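Local coordinates for protein dermonecrotic toxin (Pasteurella multocida, PDB 2EBF) that acts as a mitogenic, dermonecrotic toxin that induces bone resorption and is associated with severe progressive atrophic rhinitis in pigs, this chain being its C-terminal region, at residues 130-135 and 739-744. Numbering follows the deposited sequence.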
loop_
_atom_site.group_PDB
_atom_site.type_symbol
_atom_site.label_atom_id
_atom_site.label_comp_id
_atom_site.label_asym_id
_atom_site.label_seq_id
_atom_site.Cartn_x
_atom_site.Cartn_y
_atom_site.Cartn_z
ATOM N N TYR A 130 21.977 2.297 2.025
ATOM C CA TYR A 130 21.757 3.492 1.222
ATOM C C TYR A 130 23.017 3.804 0.442
ATOM O O TYR A 130 24.035 4.182 1.014
ATOM C CB TYR A 130 21.306 4.660 2.117
ATOM C CG TYR A 130 20.014 4.331 2.839
ATOM C CD1 TYR A 130 18.778 4.553 2.231
ATOM C CD2 TYR A 130 20.027 3.738 4.112
ATOM C CE1 TYR A 130 17.590 4.241 2.877
ATOM C CE2 TYR A 130 18.836 3.415 4.761
ATOM C CZ TYR A 130 17.624 3.663 4.132
ATOM O OH TYR A 130 16.445 3.323 4.752
ATOM N N LEU A 131 22.938 3.616 -0.872
ATOM C CA LEU A 131 24.085 3.774 -1.751
ATOM C C LEU A 131 24.325 5.286 -1.919
ATOM O O LEU A 131 23.448 6.071 -1.568
ATOM C CB LEU A 131 23.807 3.079 -3.082
ATOM C CG LEU A 131 23.852 1.531 -3.065
ATOM C CD1 LEU A 131 23.041 0.964 -1.926
ATOM C CD2 LEU A 131 23.351 0.970 -4.362
ATOM N N PRO A 132 25.510 5.693 -2.412
ATOM C CA PRO A 132 25.806 7.133 -2.528
ATOM C C PRO A 132 24.769 7.968 -3.283
ATOM O O PRO A 132 24.572 9.144 -2.954
ATOM C CB PRO A 132 27.147 7.154 -3.272
ATOM C CG PRO A 132 27.788 5.858 -2.890
ATOM C CD PRO A 132 26.653 4.874 -2.863
ATOM N N GLU A 133 24.133 7.395 -4.302
ATOM C CA GLU A 133 23.156 8.145 -5.099
ATOM C C GLU A 133 21.757 8.204 -4.466
ATOM O O GLU A 133 20.819 8.745 -5.070
ATOM C CB GLU A 133 23.074 7.575 -6.511
ATOM C CG GLU A 133 22.377 6.217 -6.612
ATOM C CD GLU A 133 23.292 5.024 -6.368
ATOM O OE1 GLU A 133 24.474 5.185 -5.969
ATOM O OE2 GLU A 133 22.807 3.897 -6.595
ATOM N N MET A 134 21.632 7.628 -3.264
ATOM C CA MET A 134 20.370 7.595 -2.519
ATOM C C MET A 134 20.339 8.550 -1.314
ATOM O O MET A 134 19.569 8.338 -0.374
ATOM C CB MET A 134 20.086 6.154 -2.062
ATOM C CG MET A 134 19.983 5.136 -3.206
ATOM S SD MET A 134 20.050 3.383 -2.715
ATOM C CE MET A 134 18.838 3.382 -1.457
ATOM N N GLU A 135 21.147 9.610 -1.344
ATOM C CA GLU A 135 21.215 10.557 -0.216
ATOM C C GLU A 135 19.867 11.151 0.203
ATOM O O GLU A 135 19.555 11.212 1.395
ATOM C CB GLU A 135 22.217 11.695 -0.477
ATOM C CG GLU A 135 23.667 11.356 -0.127
ATOM C CD GLU A 135 23.869 11.097 1.361
ATOM O OE1 GLU A 135 23.640 12.017 2.177
ATOM O OE2 GLU A 135 24.262 9.974 1.713
ATOM N N LYS A 739 25.660 -0.168 -13.363
ATOM C CA LYS A 739 27.027 -0.634 -13.612
ATOM C C LYS A 739 27.525 -1.361 -12.347
ATOM O O LYS A 739 27.480 -0.799 -11.254
ATOM C CB LYS A 739 27.968 0.505 -14.045
ATOM C CG LYS A 739 29.386 0.018 -14.360
ATOM C CD LYS A 739 30.151 0.968 -15.259
ATOM C CE LYS A 739 31.599 0.517 -15.398
ATOM N NZ LYS A 739 32.421 1.479 -16.194
ATOM N N PRO A 740 27.921 -2.636 -12.487
ATOM C CA PRO A 740 28.235 -3.446 -11.306
ATOM C C PRO A 740 29.278 -2.832 -10.384
ATOM O O PRO A 740 30.314 -2.358 -10.843
ATOM C CB PRO A 740 28.724 -4.766 -11.913
ATOM C CG PRO A 740 27.960 -4.860 -13.203
ATOM C CD PRO A 740 28.021 -3.439 -13.724
ATOM N N ARG A 741 28.981 -2.846 -9.091
ATOM C CA ARG A 741 29.827 -2.228 -8.086
ATOM C C ARG A 741 30.205 -3.220 -7.010
ATOM O O ARG A 741 29.410 -4.087 -6.650
ATOM C CB ARG A 741 29.073 -1.100 -7.387
ATOM C CG ARG A 741 29.013 0.192 -8.126
ATOM C CD ARG A 741 28.191 1.180 -7.309
ATOM N NE ARG A 741 26.762 1.075 -7.597
ATOM C CZ ARG A 741 25.843 1.918 -7.140
ATOM N NH1 ARG A 741 26.189 2.922 -6.326
ATOM N NH2 ARG A 741 24.573 1.748 -7.491
ATOM N N LEU A 742 31.411 -3.048 -6.470
ATOM C CA LEU A 742 31.803 -3.712 -5.232
ATOM C C LEU A 742 31.035 -3.074 -4.074
ATOM O O LEU A 742 30.596 -1.909 -4.157
ATOM C CB LEU A 742 33.310 -3.600 -4.996
ATOM C CG LEU A 742 34.233 -4.406 -5.916
ATOM C CD1 LEU A 742 35.638 -3.808 -5.915
ATOM C CD2 LEU A 742 34.264 -5.879 -5.512
ATOM N N THR A 743 30.856 -3.846 -3.005
ATOM C CA THR A 743 30.223 -3.345 -1.784
ATOM C C THR A 743 31.068 -2.197 -1.199
ATOM O O THR A 743 30.537 -1.264 -0.577
ATOM C CB THR A 743 29.993 -4.489 -0.785
ATOM O OG1 THR A 743 29.145 -5.471 -1.395
ATOM C CG2 THR A 743 29.331 -3.989 0.479
ATOM N N ARG A 744 32.380 -2.277 -1.424
ATOM C CA ARG A 744 33.294 -1.141 -1.244
ATOM C C ARG A 744 33.120 -0.434 0.110
ATOM O O ARG A 744 32.887 0.783 0.185
ATOM C CB ARG A 744 33.155 -0.155 -2.415
ATOM C CG ARG A 744 34.127 1.014 -2.395
ATOM C CD ARG A 744 33.381 2.308 -2.697
ATOM N NE ARG A 744 33.897 3.434 -1.920
ATOM C CZ ARG A 744 33.157 4.457 -1.498
ATOM N NH1 ARG A 744 31.854 4.501 -1.768
ATOM N NH2 ARG A 744 33.718 5.436 -0.796
#
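R741 reaches across to E133 and grips its carboxylate end-on, one nitrogen to each oxygen. NH1 of R741 donates to OE1 of E133 at 2.9 Å, and NH2 of R741 to OE2 of E133, also at 2.9 Å; the second bond is the straighter, with an N-H...O angle of 167°. Both oxygens are met on their syn sides, but the two flat groups are not coplanar: their planes lie 34° apart. The glutamate turns to meet its partner because CG sits between the backbone N and carbonyl carbon (chi1 72°) and the chain bends at chi2. Arginine suits the other side, since its long chain spans the gap between backbones and its planar end offers two parallel N-H groups.

L131 lays its CD2 methyl over one guanidinium face, 3.4 Å from NH2 of R741; a nonpolar group suits this face, which offers no N-H, while those at the edge serve E133. The compact, rigid ring of P132 packs obliquely beside the same group, with CD 4.0 Å from NH1 of R741. Its CG meets the R744 guanidinium edge at NH1, a contact left uncertain by the poor order of R744.

The contact joins the turn between helices 115-129 and 135-143, closed by a backbone bond from M134 N to L131 O, to the C-terminal tail of the C3 region. NH2 of R741 also bonds the carbonyl of F737, and R45 holds the R741 carbonyl.

Two charged hydrogen bonds and a further acceptor on NH2 would restrict guanidinium rotation; at this surface, solvent probably weakens the charge attraction.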